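Local coordinates for protein type IV pilus biogenesis factor PilY1 (PDB 3HX6) that primes type IV pilus assembly, supports twitching motility and adhesion to host cells, and binds calcium, whose uptake and release seem to regulate pilus retraction, at residues S75-A80 with W151-I156; Q133-G138 with M448-M453; D398-S403 with F438-T443. The protein carries 3 engineered substitutions. One frame throughout, in Å; residues are numbered along the deposited sequence.

Contact 1. Residues S75-A80 with W151-I156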
ATOM      1  N   SER A  75     -11.977  -9.716 -13.053  1.00 28.52           N
ATOM      2  CA  SER A  75     -12.614  -8.885 -12.034  1.00 31.71           C
ATOM      3  C   SER A  75     -13.512  -9.715 -11.116  1.00 31.33           C
ATOM      4  O   SER A  75     -13.517  -9.505  -9.905  1.00 31.90           O
ATOM      5  CB  SER A  75     -13.434  -7.763 -12.675  1.00 32.02           C
ATOM      6  OG  SER A  75     -14.560  -8.291 -13.348  1.00 37.51           O
ATOM      7  N   THR A  76     -14.264 -10.655 -11.685  1.00 31.28           N
ATOM      8  CA  THR A  76     -15.141 -11.494 -10.871  1.00 32.48           C
ATOM      9  C   THR A  76     -14.313 -12.479 -10.046  1.00 31.51           C
ATOM     10  O   THR A  76     -14.705 -12.868  -8.945  1.00 31.47           O
ATOM     11  CB  THR A  76     -16.166 -12.274 -11.731  1.00 33.66           C
ATOM     12  OG1 THR A  76     -15.480 -13.091 -12.683  1.00 39.89           O
ATOM     13  CG2 THR A  76     -17.085 -11.312 -12.471  1.00 36.92           C
ATOM     14  N   PHE A  77     -13.165 -12.883 -10.580  1.00 28.72           N
ATOM     15  CA  PHE A  77     -12.288 -13.795  -9.860  1.00 25.64           C
ATOM     16  C   PHE A  77     -11.673 -13.028  -8.702  1.00 24.76           C
ATOM     17  O   PHE A  77     -11.606 -13.521  -7.582  1.00 23.95           O
ATOM     18  CB  PHE A  77     -11.164 -14.298 -10.761  1.00 24.88           C
ATOM     19  CG  PHE A  77     -10.182 -15.196 -10.056  1.00 22.18           C
ATOM     20  CD1 PHE A  77     -10.493 -16.526  -9.806  1.00 21.99           C
ATOM     21  CD2 PHE A  77      -8.950 -14.706  -9.636  1.00 21.49           C
ATOM     22  CE1 PHE A  77      -9.587 -17.360  -9.153  1.00 21.84           C
ATOM     23  CE2 PHE A  77      -8.041 -15.530  -8.983  1.00 17.87           C
ATOM     24  CZ  PHE A  77      -8.363 -16.858  -8.742  1.00 20.42           C
ATOM     25  N   ALA A  78     -11.210 -11.818  -8.990  1.00 25.84           N
ATOM     26  CA  ALA A  78     -10.592 -10.975  -7.973  1.00 29.85           C
ATOM     27  C   ALA A  78     -11.592 -10.705  -6.854  1.00 31.89           C
ATOM     28  O   ALA A  78     -11.266 -10.832  -5.671  1.00 32.59           O
ATOM     29  CB  ALA A  78     -10.126  -9.661  -8.594  1.00 29.18           C
ATOM     30  N   GLU A  79     -12.813 -10.343  -7.235  1.00 33.23           N
ATOM     31  CA  GLU A  79     -13.861 -10.064  -6.260  1.00 35.30           C
ATOM     32  C   GLU A  79     -14.074 -11.255  -5.341  1.00 36.29           C
ATOM     33  O   GLU A  79     -14.192 -11.101  -4.128  1.00 36.44           O
ATOM     34  CB  GLU A  79     -15.175  -9.728  -6.969  1.00 37.49           C
ATOM     35  CG  GLU A  79     -15.252  -8.308  -7.512  1.00 41.23           C
ATOM     36  CD  GLU A  79     -15.206  -7.263  -6.413  1.00 42.38           C
ATOM     37  OE1 GLU A  79     -16.034  -7.344  -5.480  1.00 43.95           O
ATOM     38  OE2 GLU A  79     -14.347  -6.361  -6.484  1.00 42.94           O
ATOM     39  N   ALA A  80     -14.126 -12.445  -5.927  1.00 36.94           N
ATOM     40  CA  ALA A  80     -14.329 -13.660  -5.155  1.00 37.43           C
ATOM     41  C   ALA A  80     -13.224 -13.868  -4.125  1.00 38.97           C
ATOM     42  O   ALA A  80     -13.490 -14.252  -2.986  1.00 40.85           O
ATOM     43  CB  ALA A  80     -14.399 -14.858  -6.087  1.00 37.35           C
ATOM     44  N   TRP A 151      -9.920 -18.836 -14.081  1.00 17.97           N
ATOM     45  CA  TRP A 151      -8.782 -18.412 -13.290  1.00 19.08           C
ATOM     46  C   TRP A 151      -8.705 -19.301 -12.060  1.00 20.79           C
ATOM     47  O   TRP A 151      -9.729 -19.717 -11.525  1.00 18.79           O
ATOM     48  CB  TRP A 151      -8.932 -16.950 -12.866  1.00 19.02           C
ATOM     49  CG  TRP A 151      -8.649 -16.005 -13.976  1.00 17.02           C
ATOM     50  CD1 TRP A 151      -9.554 -15.404 -14.794  1.00 14.84           C
ATOM     51  CD2 TRP A 151      -7.358 -15.593 -14.427  1.00 15.68           C
ATOM     52  NE1 TRP A 151      -8.908 -14.639 -15.734  1.00 15.44           N
ATOM     53  CE2 TRP A 151      -7.557 -14.738 -15.532  1.00 15.57           C
ATOM     54  CE3 TRP A 151      -6.049 -15.867 -14.007  1.00 16.37           C
ATOM     55  CZ2 TRP A 151      -6.494 -14.151 -16.228  1.00 15.85           C
ATOM     56  CZ3 TRP A 151      -4.986 -15.281 -14.702  1.00 13.85           C
ATOM     57  CH2 TRP A 151      -5.220 -14.435 -15.798  1.00 15.71           C
ATOM     58  N   HIS A 152      -7.483 -19.599 -11.633  1.00 20.01           N
ATOM     59  CA  HIS A 152      -7.239 -20.436 -10.463  1.00 21.39           C
ATOM     60  C   HIS A 152      -6.018 -19.863  -9.780  1.00 21.95           C
ATOM     61  O   HIS A 152      -5.272 -19.080 -10.380  1.00 23.11           O
ATOM     62  CB  HIS A 152      -6.864 -21.868 -10.858  1.00 22.95           C
ATOM     63  CG  HIS A 152      -7.833 -22.525 -11.786  1.00 26.24           C
ATOM     64  ND1 HIS A 152      -8.860 -23.329 -11.341  1.00 28.00           N
ATOM     65  CD2 HIS A 152      -7.929 -22.501 -13.136  1.00 26.35           C
ATOM     66  CE1 HIS A 152      -9.546 -23.773 -12.379  1.00 28.34           C
ATOM     67  NE2 HIS A 152      -9.003 -23.285 -13.479  1.00 27.01           N
ATOM     68  N   THR A 153      -5.823 -20.246  -8.525  1.00 19.63           N
ATOM     69  CA  THR A 153      -4.632 -19.845  -7.800  1.00 20.07           C
ATOM     70  C   THR A 153      -3.942 -21.188  -7.655  1.00 20.27           C
ATOM     71  O   THR A 153      -4.525 -22.147  -7.137  1.00 19.51           O
ATOM     72  CB  THR A 153      -4.929 -19.263  -6.412  1.00 21.23           C
ATOM     73  OG1 THR A 153      -5.667 -18.042  -6.550  1.00 21.08           O
ATOM     74  CG2 THR A 153      -3.620 -18.967  -5.691  1.00 20.94           C
ATOM     75  N   VAL A 154      -2.717 -21.276  -8.149  1.00 18.77           N
ATOM     76  CA  VAL A 154      -1.995 -22.532  -8.088  1.00 19.54           C
ATOM     77  C   VAL A 154      -0.776 -22.437  -7.185  1.00 18.30           C
ATOM     78  O   VAL A 154      -0.307 -21.348  -6.866  1.00 15.91           O
ATOM     79  CB  VAL A 154      -1.546 -22.974  -9.504  1.00 21.52           C
ATOM     80  CG1 VAL A 154      -0.462 -22.029 -10.032  1.00 19.62           C
ATOM     81  CG2 VAL A 154      -1.033 -24.399  -9.472  1.00 26.75           C
ATOM     82  N   LEU A 155      -0.284 -23.597  -6.769  1.00 16.79           N
ATOM     83  CA  LEU A 155       0.895 -23.689  -5.927  1.00 17.89           C
ATOM     84  C   LEU A 155       1.783 -24.748  -6.563  1.00 16.85           C
ATOM     85  O   LEU A 155       1.345 -25.865  -6.812  1.00 15.63           O
ATOM     86  CB  LEU A 155       0.512 -24.095  -4.493  1.00 18.72           C
ATOM     87  CG  LEU A 155       1.664 -24.286  -3.498  1.00 20.39           C
ATOM     88  CD1 LEU A 155       1.150 -24.171  -2.072  1.00 21.61           C
ATOM     89  CD2 LEU A 155       2.324 -25.635  -3.729  1.00 19.25           C
ATOM     90  N   ILE A 156       3.022 -24.377  -6.859  1.00 16.67           N
ATOM     91  CA  ILE A 156       3.956 -25.308  -7.457  1.00 18.66           C
ATOM     92  C   ILE A 156       5.028 -25.647  -6.423  1.00 18.93           C
ATOM     93  O   ILE A 156       5.679 -24.762  -5.873  1.00 19.61           O
ATOM     94  CB  ILE A 156       4.605 -24.717  -8.740  1.00 18.56           C
ATOM     95  CG1 ILE A 156       3.535 -24.504  -9.821  1.00 23.11           C
ATOM     96  CG2 ILE A 156       5.635 -25.685  -9.302  1.00 16.98           C
ATOM     97  CD1 ILE A 156       2.564 -23.410  -9.537  1.00 25.49           C
TER
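Phe77 lays one face of its ring on the CB of Trp151, which sits 3.6 Å from the ring centroid and 18° off the ring normal. This is a CH-pi contact displaced toward the rim of the ring, near CG and CD1. The two side chains cross at about a right angle, and the indole then leads away from Phe77 and its segment, its five-membered ring lying oblique to the phenyl with the planes 41° apart. It heads toward Tyr74 at the start of the same helix and Phe146 of strand 141-147, both of which it meets edge-to-face. With CG anti to the backbone N (chi1 177°), Phe77 projects from helix 74-82 across the start of strand 150-158, the second strand of a four-stranded antiparallel blade in the beta-propeller of this C-terminal domain. Its far edge continues along the strand: CE1 comes within 3.3 Å of Trp151 O, and CZ ends 3.7 Å from Thr153 OG1, which lies near the ring plane. That hydroxyl is hydrogen-bonded to Arg84 and Asp144, so the polar atom beside the aromatic edge is satisfied by other partners. Asp144, on the adjoining strand 141-147, also touches Phe77, which therefore spans two strands of the blade.

Contact 2. Residues Q133-G138 with M448-M453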
ATOM      1  N   GLN A 133      19.367 -25.564   5.985  1.00 28.88           N
ATOM      2  CA  GLN A 133      18.149 -26.362   5.974  1.00 30.55           C
ATOM      3  C   GLN A 133      16.992 -25.493   5.502  1.00 29.13           C
ATOM      4  O   GLN A 133      16.091 -25.957   4.799  1.00 28.14           O
ATOM      5  CB  GLN A 133      17.847 -26.911   7.370  1.00 31.87           C
ATOM      6  CG  GLN A 133      16.724 -27.939   7.389  1.00 36.83           C
ATOM      7  CD  GLN A 133      17.012 -29.127   6.485  1.00 39.84           C
ATOM      8  OE1 GLN A 133      18.047 -29.783   6.615  1.00 41.75           O
ATOM      9  NE2 GLN A 133      16.096 -29.408   5.563  1.00 40.80           N
ATOM     10  N   PHE A 134      17.022 -24.225   5.893  1.00 27.41           N
ATOM     11  CA  PHE A 134      15.973 -23.304   5.493  1.00 28.00           C
ATOM     12  C   PHE A 134      15.931 -23.227   3.969  1.00 27.17           C
ATOM     13  O   PHE A 134      14.855 -23.254   3.369  1.00 28.40           O
ATOM     14  CB  PHE A 134      16.224 -21.923   6.097  1.00 29.98           C
ATOM     15  CG  PHE A 134      15.150 -20.924   5.785  1.00 33.78           C
ATOM     16  CD1 PHE A 134      15.175 -20.202   4.599  1.00 34.96           C
ATOM     17  CD2 PHE A 134      14.097 -20.717   6.670  1.00 35.05           C
ATOM     18  CE1 PHE A 134      14.166 -19.288   4.298  1.00 36.59           C
ATOM     19  CE2 PHE A 134      13.084 -19.806   6.376  1.00 35.90           C
ATOM     20  CZ  PHE A 134      13.120 -19.090   5.187  1.00 34.31           C
ATOM     21  N   TYR A 135      17.102 -23.144   3.342  1.00 24.23           N
ATOM     22  CA  TYR A 135      17.164 -23.087   1.886  1.00 23.02           C
ATOM     23  C   TYR A 135      16.687 -24.400   1.279  1.00 23.43           C
ATOM     24  O   TYR A 135      15.862 -24.401   0.365  1.00 22.94           O
ATOM     25  CB  TYR A 135      18.587 -22.796   1.398  1.00 22.29           C
ATOM     26  CG  TYR A 135      18.768 -23.038  -0.089  1.00 22.70           C
ATOM     27  CD1 TYR A 135      19.452 -24.162  -0.555  1.00 22.08           C
ATOM     28  CD2 TYR A 135      18.205 -22.172  -1.034  1.00 23.27           C
ATOM     29  CE1 TYR A 135      19.570 -24.423  -1.923  1.00 21.99           C
ATOM     30  CE2 TYR A 135      18.314 -22.426  -2.407  1.00 19.25           C
ATOM     31  CZ  TYR A 135      18.999 -23.556  -2.840  1.00 19.84           C
ATOM     32  OH  TYR A 135      19.098 -23.830  -4.183  1.00 18.01           O
ATOM     33  N   VAL A 136      17.205 -25.514   1.793  1.00 21.79           N
ATOM     34  CA  VAL A 136      16.836 -26.828   1.286  1.00 24.24           C
ATOM     35  C   VAL A 136      15.334 -27.099   1.350  1.00 24.10           C
ATOM     36  O   VAL A 136      14.765 -27.611   0.394  1.00 24.46           O
ATOM     37  CB  VAL A 136      17.575 -27.955   2.036  1.00 24.77           C
ATOM     38  CG1 VAL A 136      17.095 -29.311   1.534  1.00 27.62           C
ATOM     39  CG2 VAL A 136      19.073 -27.824   1.822  1.00 26.48           C
ATOM     40  N   ASP A 137      14.697 -26.775   2.473  1.00 25.68           N
ATOM     41  CA  ASP A 137      13.255 -26.994   2.598  1.00 26.95           C
ATOM     42  C   ASP A 137      12.546 -26.120   1.571  1.00 26.80           C
ATOM     43  O   ASP A 137      11.494 -26.480   1.045  1.00 24.97           O
ATOM     44  CB  ASP A 137      12.766 -26.642   4.007  1.00 28.53           C
ATOM     45  CG  ASP A 137      13.293 -27.597   5.063  1.00 32.93           C
ATOM     46  OD1 ASP A 137      13.526 -28.775   4.724  1.00 32.46           O
ATOM     47  OD2 ASP A 137      13.460 -27.175   6.230  1.00 34.80           O
ATOM     48  N   GLY A 138      13.141 -24.964   1.299  1.00 25.76           N
ATOM     49  CA  GLY A 138      12.594 -24.045   0.324  1.00 26.07           C
ATOM     50  C   GLY A 138      11.207 -23.506   0.604  1.00 24.87           C
ATOM     51  O   GLY A 138      10.718 -23.521   1.732  1.00 23.95           O
ATOM     52  N   MET A 448      27.625 -15.406  -1.051  1.00 12.88           N
ATOM     53  CA  MET A 448      27.052 -15.765  -2.340  1.00 15.09           C
ATOM     54  C   MET A 448      25.586 -15.397  -2.486  1.00 14.71           C
ATOM     55  O   MET A 448      24.914 -15.067  -1.512  1.00 12.87           O
ATOM     56  CB  MET A 448      27.239 -17.264  -2.585  1.00 17.62           C
ATOM     57  CG  MET A 448      26.766 -18.128  -1.442  1.00 19.94           C
ATOM     58  SD  MET A 448      27.073 -19.875  -1.721  1.00 23.02           S
ATOM     59  CE  MET A 448      25.606 -20.565  -1.028  1.00 22.17           C
ATOM     60  N   LEU A 449      25.105 -15.448  -3.724  1.00 15.27           N
ATOM     61  CA  LEU A 449      23.714 -15.139  -4.017  1.00 14.37           C
ATOM     62  C   LEU A 449      22.927 -16.411  -4.321  1.00 15.06           C
ATOM     63  O   LEU A 449      23.273 -17.134  -5.257  1.00 14.40           O
ATOM     64  CB  LEU A 449      23.612 -14.224  -5.238  1.00 12.77           C
ATOM     65  CG  LEU A 449      22.179 -13.783  -5.552  1.00 15.06           C
ATOM     66  CD1 LEU A 449      21.815 -12.668  -4.599  1.00 14.99           C
ATOM     67  CD2 LEU A 449      22.041 -13.310  -6.994  1.00 14.84           C
ATOM     68  N   ILE A 450      21.891 -16.707  -3.542  1.00 12.78           N
ATOM     69  CA  ILE A 450      21.078 -17.871  -3.873  1.00 16.65           C
ATOM     70  C   ILE A 450      19.593 -17.498  -3.961  1.00 15.39           C
ATOM     71  O   ILE A 450      18.807 -18.227  -4.551  1.00 17.11           O
ATOM     72  CB  ILE A 450      21.267 -19.071  -2.883  1.00 20.16           C
ATOM     73  CG1 ILE A 450      20.505 -18.837  -1.583  1.00 23.75           C
ATOM     74  CG2 ILE A 450      22.755 -19.317  -2.635  1.00 20.87           C
ATOM     75  CD1 ILE A 450      21.132 -17.850  -0.664  1.00 28.66           C
ATOM     76  N   GLU A 451      19.226 -16.350  -3.395  1.00 16.90           N
ATOM     77  CA  GLU A 451      17.833 -15.872  -3.407  1.00 16.95           C
ATOM     78  C   GLU A 451      17.579 -14.903  -4.559  1.00 16.52           C
ATOM     79  O   GLU A 451      18.473 -14.152  -4.958  1.00 12.83           O
ATOM     80  CB  GLU A 451      17.503 -15.153  -2.095  1.00 19.59           C
ATOM     81  CG  GLU A 451      17.578 -16.030  -0.853  1.00 29.25           C
ATOM     82  CD  GLU A 451      16.500 -17.090  -0.836  1.00 31.09           C
ATOM     83  OE1 GLU A 451      15.311 -16.716  -0.910  1.00 36.08           O
ATOM     84  OE2 GLU A 451      16.836 -18.291  -0.750  1.00 34.35           O
ATOM     85  N   ASP A 452      16.356 -14.912  -5.085  1.00 13.69           N
ATOM     86  CA  ASP A 452      16.005 -14.018  -6.179  1.00 15.76           C
ATOM     87  C   ASP A 452      16.116 -12.559  -5.748  1.00 13.99           C
ATOM     88  O   ASP A 452      16.024 -12.235  -4.563  1.00 14.05           O
ATOM     89  CB  ASP A 452      14.592 -14.307  -6.681  1.00 17.00           C
ATOM     90  CG  ASP A 452      14.494 -15.639  -7.401  1.00 22.60           C
ATOM     91  OD1 ASP A 452      15.508 -16.378  -7.456  1.00 19.94           O
ATOM     92  OD2 ASP A 452      13.397 -15.948  -7.917  1.00 26.50           O
ATOM     93  N   MET A 453      16.310 -11.687  -6.728  1.00 12.10           N
ATOM     94  CA  MET A 453      16.466 -10.270  -6.475  1.00 13.19           C
ATOM     95  C   MET A 453      15.236  -9.489  -6.905  1.00 15.11           C
ATOM     96  O   MET A 453      14.343 -10.023  -7.562  1.00 15.31           O
ATOM     97  CB  MET A 453      17.688  -9.752  -7.226  1.00 11.88           C
ATOM     98  CG  MET A 453      18.936 -10.593  -7.014  1.00 13.48           C
ATOM     99  SD  MET A 453      20.332  -9.921  -7.937  1.00 15.31           S
ATOM    100  CE  MET A 453      20.207 -10.841  -9.466  1.00 11.81           C
TER
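The 2.8 Å bond from Asp137 N to Gln133 O lies in the last turn of the helix that presents Tyr135 to Ile450 and Glu451. Helix 130-137 immediately precedes a four-stranded blade of the beta-propeller, and its partner is the irregular chain that follows strand 433-437 and leads into strand 454-456, so the contact joins parts of the domain more than 300 residues apart in sequence. Gly138 leaves the helical conformation with a positive phi, ending the helix just beyond the tyrosine. A chi1 of 167° swings the Tyr135 ring off the helix toward the loop, where one ring atom, CD2, meets both neighbours. Ile450 approaches obliquely with its CG1 methylene, 4.1 Å from Tyr135 CD2, and elsewhere packs on Ile465 of strand 459-466. Glu451 folds back at chi2 (-67°), which brings its carboxylate nearer the helix while the side chain slides past the tyrosine in the opposite direction. Its OE1 has a long, weak ion pair with Lys197. The carboxylate stands almost perpendicular to the aromatic ring, their planes 88° apart, and Glu451 OE2 lies near the ring plane, 4.1 Å from the edge atom Tyr135 CD2.

Contact 3. Residues D398-S403 with F438-T443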
ATOM      1  N   ASP A 398      33.826  -1.532  -0.853  1.00 20.70           N
ATOM      2  CA  ASP A 398      35.012  -0.914  -0.281  1.00 22.46           C
ATOM      3  C   ASP A 398      35.089  -0.709   1.210  1.00 23.74           C
ATOM      4  O   ASP A 398      36.162  -0.418   1.732  1.00 22.79           O
ATOM      5  CB  ASP A 398      35.256   0.429  -0.964  1.00 21.99           C
ATOM      6  CG  ASP A 398      35.431   0.287  -2.453  1.00 24.09           C
ATOM      7  OD1 ASP A 398      35.883  -0.793  -2.887  1.00 26.59           O
ATOM      8  OD2 ASP A 398      35.125   1.245  -3.187  1.00 26.16           O
ATOM      9  N   LEU A 399      33.973  -0.860   1.906  1.00 23.93           N
ATOM     10  CA  LEU A 399      34.005  -0.627   3.332  1.00 24.89           C
ATOM     11  C   LEU A 399      32.857  -1.273   4.086  1.00 23.06           C
ATOM     12  O   LEU A 399      31.715  -1.276   3.630  1.00 20.22           O
ATOM     13  CB  LEU A 399      34.004   0.888   3.575  1.00 28.41           C
ATOM     14  CG  LEU A 399      34.115   1.504   4.973  1.00 30.91           C
ATOM     15  CD1 LEU A 399      32.845   1.275   5.769  1.00 33.44           C
ATOM     16  CD2 LEU A 399      35.326   0.916   5.677  1.00 34.48           C
ATOM     17  N   GLN A 400      33.191  -1.854   5.231  1.00 21.63           N
ATOM     18  CA  GLN A 400      32.199  -2.434   6.112  1.00 21.47           C
ATOM     19  C   GLN A 400      32.439  -1.714   7.419  1.00 22.06           C
ATOM     20  O   GLN A 400      33.578  -1.599   7.863  1.00 22.91           O
ATOM     21  CB  GLN A 400      32.398  -3.928   6.332  1.00 20.07           C
ATOM     22  CG  GLN A 400      31.381  -4.476   7.330  1.00 20.70           C
ATOM     23  CD  GLN A 400      31.435  -5.978   7.471  1.00 20.99           C
ATOM     24  OE1 GLN A 400      31.371  -6.704   6.482  1.00 21.83           O
ATOM     25  NE2 GLN A 400      31.538  -6.454   8.707  1.00 20.67           N
ATOM     26  N   ALA A 401      31.378  -1.212   8.025  1.00 21.14           N
ATOM     27  CA  ALA A 401      31.531  -0.510   9.282  1.00 23.92           C
ATOM     28  C   ALA A 401      30.256  -0.573  10.087  1.00 25.03           C
ATOM     29  O   ALA A 401      29.187  -0.908   9.570  1.00 24.67           O
ATOM     30  CB  ALA A 401      31.914   0.942   9.028  1.00 24.29           C
ATOM     31  N   ASP A 402      30.397  -0.272  11.368  1.00 27.48           N
ATOM     32  CA  ASP A 402      29.281  -0.239  12.290  1.00 29.24           C
ATOM     33  C   ASP A 402      29.006   1.242  12.478  1.00 31.12           C
ATOM     34  O   ASP A 402      29.923   2.028  12.732  1.00 33.74           O
ATOM     35  CB  ASP A 402      29.674  -0.883  13.618  1.00 31.94           C
ATOM     36  CG  ASP A 402      29.579  -2.394  13.581  1.00 35.91           C
ATOM     37  OD1 ASP A 402      29.819  -2.985  12.509  1.00 38.05           O
ATOM     38  OD2 ASP A 402      29.269  -2.995  14.631  1.00 39.89           O
ATOM     39  N   SER A 403      27.748   1.629  12.330  1.00 30.85           N
ATOM     40  CA  SER A 403      27.375   3.019  12.478  1.00 30.05           C
ATOM     41  C   SER A 403      25.971   3.098  13.054  1.00 29.11           C
ATOM     42  O   SER A 403      25.301   2.080  13.229  1.00 28.62           O
ATOM     43  CB  SER A 403      27.430   3.719  11.118  1.00 31.52           C
ATOM     44  OG  SER A 403      27.100   5.090  11.230  1.00 35.67           O
ATOM     45  N   PHE A 438      31.405 -10.465  -4.485  1.00 15.54           N
ATOM     46  CA  PHE A 438      30.872 -10.394  -3.134  1.00 13.48           C
ATOM     47  C   PHE A 438      32.001 -10.560  -2.124  1.00 14.53           C
ATOM     48  O   PHE A 438      32.287 -11.665  -1.654  1.00 11.93           O
ATOM     49  CB  PHE A 438      29.804 -11.468  -2.931  1.00 12.77           C
ATOM     50  CG  PHE A 438      28.532 -11.197  -3.685  1.00 13.79           C
ATOM     51  CD1 PHE A 438      27.801 -10.038  -3.444  1.00 14.18           C
ATOM     52  CD2 PHE A 438      28.070 -12.092  -4.636  1.00 14.11           C
ATOM     53  CE1 PHE A 438      26.625  -9.775  -4.142  1.00 13.16           C
ATOM     54  CE2 PHE A 438      26.895 -11.840  -5.343  1.00 14.92           C
ATOM     55  CZ  PHE A 438      26.172 -10.679  -5.094  1.00 13.03           C
ATOM     56  N   MET A 439      32.649  -9.444  -1.819  1.00 15.00           N
ATOM     57  CA  MET A 439      33.757  -9.420  -0.880  1.00 16.95           C
ATOM     58  C   MET A 439      34.095  -7.969  -0.585  1.00 17.56           C
ATOM     59  O   MET A 439      34.059  -7.117  -1.479  1.00 17.25           O
ATOM     60  CB  MET A 439      34.984 -10.123  -1.481  1.00 17.60           C
ATOM     61  CG  MET A 439      35.569  -9.434  -2.719  1.00 16.90           C
ATOM     62  SD  MET A 439      36.879 -10.409  -3.497  1.00 25.16           S
ATOM     63  CE  MET A 439      37.397  -9.324  -4.873  1.00 19.73           C
ATOM     64  N   VAL A 440      34.410  -7.677   0.669  1.00 16.22           N
ATOM     65  CA  VAL A 440      34.765  -6.318   1.033  1.00 19.06           C
ATOM     66  C   VAL A 440      36.285  -6.181   1.004  1.00 19.49           C
ATOM     67  O   VAL A 440      36.985  -6.738   1.838  1.00 19.37           O
ATOM     68  CB  VAL A 440      34.219  -5.954   2.426  1.00 19.89           C
ATOM     69  CG1 VAL A 440      34.616  -7.012   3.430  1.00 26.77           C
ATOM     70  CG2 VAL A 440      34.745  -4.597   2.849  1.00 19.94           C
ATOM     71  N   ASN A 441      36.787  -5.444   0.025  1.00 20.74           N
ATOM     72  CA  ASN A 441      38.223  -5.239  -0.144  1.00 21.84           C
ATOM     73  C   ASN A 441      38.979  -6.559  -0.279  1.00 22.57           C
ATOM     74  O   ASN A 441      39.980  -6.789   0.400  1.00 21.17           O
ATOM     75  CB  ASN A 441      38.811  -4.441   1.023  1.00 23.73           C
ATOM     76  CG  ASN A 441      40.122  -3.760   0.653  1.00 26.65           C
ATOM     77  OD1 ASN A 441      40.740  -4.093  -0.359  1.00 27.04           O
ATOM     78  ND2 ASN A 441      40.551  -2.808   1.472  1.00 26.97           N
ATOM     79  N   GLY A 442      38.480  -7.430  -1.150  1.00 23.42           N
ATOM     80  CA  GLY A 442      39.131  -8.702  -1.394  1.00 22.95           C
ATOM     81  C   GLY A 442      39.050  -9.806  -0.353  1.00 24.17           C
ATOM     82  O   GLY A 442      39.493 -10.921  -0.632  1.00 24.80           O
ATOM     83  N   THR A 443      38.504  -9.541   0.833  1.00 23.20           N
ATOM     84  CA  THR A 443      38.432 -10.607   1.827  1.00 25.07           C
ATOM     85  C   THR A 443      37.343 -11.622   1.492  1.00 24.83           C
ATOM     86  O   THR A 443      36.142 -11.328   1.525  1.00 23.28           O
ATOM     87  CB  THR A 443      38.265 -10.053   3.273  1.00 25.69           C
ATOM     88  OG1 THR A 443      37.496 -10.964   4.066  1.00 26.50           O
ATOM     89  CG2 THR A 443      37.632  -8.725   3.260  1.00 28.57           C
TER
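This is a surface van der Waals contact in which a single valine at a chain reversal, Val440, rests against the backbone of strand 392-405 around Leu399 and Gln400. One methyl does the work. Val440 CG2 lies 3.9 Å from Leu399 N and 4.0 Å from Gln400 N, and it also comes within 4.3 Å of Gln400 CB. The valine's chi1 of 51° tucks CG1 between the backbone N and the carbonyl carbon and directs the touching methyl, CG2, at the strand. The strand is irregular at this point: Asp398 and Leu399 both face Ile414 of the antiparallel strand 408-415, a classic beta bulge, and the methyl lies against the backbone at and just after it. Strand 433-437, which runs parallel beside strand 392-405 in a mixed sheet, ends just before the chain turns a corner at Phe438 and Met439. A type I' beta turn from Val440 to Thr443 follows, with Asn441 and Gly442 at its centre, both at positive phi. The two backbones come nearest at the bulge, where the CA atoms of Asn441 and Asp398 are 5.4 Å apart. Among the neighbouring side chains, Gln400 runs nearly fully extended through its first two torsions, and its OE1 is hydrogen-bonded to Arg413 NE. Asp398 points its CB away from the turn, and its OD1 bonds to Thr396.

Overall arrangement
Contact 2 is buried near the middle of the domain, contact 1 is partly buried at the periphery, and contact 3 lies on the surface on the opposite side of the chain's centre from contact 1, with centres about 45 Å apart. Contacts 1 and 2 each set an aromatic residue of a helix against another part of the chain, but Phe77 lays a ring face on Trp151 CB, whereas Tyr135 meets Ile450 and Glu451 through one ring carbon, CD2. Contact 3 uses no ring but a valine methyl, set mainly against backbone. Contacts 2 and 3 draw on the same connection between strands 433-437 and 454-456, and they touch where Leu449 CB meets Phe438 CE2 at 4.1 Å.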